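Suppressor of RNA silencing p3 (Rice hoja blanca virus, PDB 3AJF) suppresses RNA silencing in the host plant, presumably by binding double-stranded RNA, forms a homodimer and is represented here by its helical domain. Local coordinates at residues L13-P16 against I17-S21. Numbering follows the deposited sequence.
Sequences LPIP and IDLLS
Leu19 lies over one face of the flat Pro16 carbonyl group, its N and its CB on the same side of the plane. The carbonyl oxygen accepts from the first turn of helix 17-30: Leu19 N donates to Pro16 O at 3.0 Å. This N-H stands well above the carbonyl plane, 60° out of it, and approaches at a C=O...N angle of 116°, so it does not lie on a lone pair. On that same face Leu19 CB lies 3.2 Å from Pro16 O. Leu20 N adds a weak second bond to Pro16 O at 3.5 Å. The same oxygen is therefore shared between an i to i+3 and an i to i+4 donor, a common pattern where a helix starts, and Pro16 occupies the N-cap position. Separately, the pyrrolidine ring has its CD 4.3 Å from Leu19 CB, an apolar touch, and it also packs on Pro76 of helix 74-85.

Next to this polar junction lies an apolar one. Ile15 lays its CG2 methyl against the branch of Leu20, 4.0 Å from CG, with Leu20 CD2 at almost the same range. The torsion of Ile15 (chi1 -55°) turns CG2 anti to the backbone N and beside the carbonyl carbon, where it can meet the helix; Leu19 CD2 is a looser neighbour of that methyl at 4.3 Å. Leu19 and Leu20 continue the apolar surface onto Pro76 and Leu80 of helix 74-85, while the backbone of Ile15 is hydrogen-bonded to Leu8.

Chemically, the Pro16 carbonyl takes one amide, Leu19 N, and a second, Leu20 N, only weakly. The N-H that proline lacks is not needed at the N-cap, because the helix's backbone bonds at this end use the carbonyl of the cap residue. Beside them, the Ile15 methyl packs the chain just ahead of helix 17-30 against its first turn.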
# COMPACT_ATOMS: atom_id res chain seq x y z
N LEU A 13 -11.03 10.84 7.55
CA LEU A 13 -11.73 10.83 6.28
C LEU A 13 -12.74 9.69 6.31
O LEU A 13 -12.37 8.55 6.63
CB LEU A 13 -10.75 10.58 5.12
CG LEU A 13 -9.49 11.44 4.94
CD1 LEU A 13 -8.57 10.85 3.84
CD2 LEU A 13 -9.82 12.90 4.62
N PRO A 14 -14.01 9.98 6.00
CA PRO A 14 -15.08 8.99 5.94
C PRO A 14 -14.82 7.88 4.92
O PRO A 14 -14.44 8.14 3.78
CB PRO A 14 -16.30 9.80 5.51
CG PRO A 14 -15.99 11.21 6.00
CD PRO A 14 -14.52 11.35 5.73
N ILE A 15 -14.99 6.64 5.37
CA ILE A 15 -14.79 5.47 4.52
C ILE A 15 -16.16 4.89 4.31
O ILE A 15 -16.70 4.32 5.25
CB ILE A 15 -13.97 4.40 5.24
CG1 ILE A 15 -12.66 4.98 5.72
CG2 ILE A 15 -13.76 3.13 4.37
CD1 ILE A 15 -12.33 4.43 7.02
N PRO A 16 -16.71 4.98 3.09
CA PRO A 16 -18.05 4.44 2.90
C PRO A 16 -18.10 2.93 3.16
O PRO A 16 -17.17 2.19 2.81
CB PRO A 16 -18.36 4.77 1.42
CG PRO A 16 -17.41 5.82 1.06
CD PRO A 16 -16.17 5.56 1.85
N ILE A 17 -19.16 2.50 3.83
CA ILE A 17 -19.30 1.09 4.26
C ILE A 17 -19.35 0.09 3.08
O ILE A 17 -18.80 -1.04 3.16
CB ILE A 17 -20.49 0.94 5.29
CG1 ILE A 17 -20.46 -0.43 5.98
CG2 ILE A 17 -21.82 1.21 4.62
CD1 ILE A 17 -19.39 -0.57 7.07
N ASP A 18 -19.96 0.52 1.97
CA ASP A 18 -19.98 -0.28 0.75
C ASP A 18 -18.60 -0.43 0.12
O ASP A 18 -18.38 -1.39 -0.63
CB ASP A 18 -20.95 0.30 -0.26
CG ASP A 18 -22.44 0.20 0.19
OD1 ASP A 18 -22.75 -0.57 1.13
OD2 ASP A 18 -23.28 0.89 -0.41
N LEU A 19 -17.69 0.51 0.42
CA LEU A 19 -16.31 0.39 -0.04
C LEU A 19 -15.63 -0.78 0.67
O LEU A 19 -14.93 -1.57 0.04
CB LEU A 19 -15.49 1.68 0.16
CG LEU A 19 -13.96 1.57 -0.10
CD1 LEU A 19 -13.61 1.00 -1.52
CD2 LEU A 19 -13.28 2.88 0.07
N LEU A 20 -15.80 -0.88 1.98
CA LEU A 20 -15.24 -2.01 2.72
C LEU A 20 -15.81 -3.35 2.24
O LEU A 20 -15.08 -4.34 2.16
CB LEU A 20 -15.38 -1.85 4.24
CG LEU A 20 -14.59 -0.70 4.90
CD1 LEU A 20 -14.99 -0.55 6.38
CD2 LEU A 20 -13.09 -0.88 4.76
N SER A 21 -17.10 -3.37 1.93
CA SER A 21 -17.73 -4.57 1.38
C SER A 21 -17.19 -4.93 0.02
O SER A 21 -16.97 -6.12 -0.27
CB SER A 21 -19.24 -4.36 1.23
OG SER A 21 -19.81 -4.16 2.49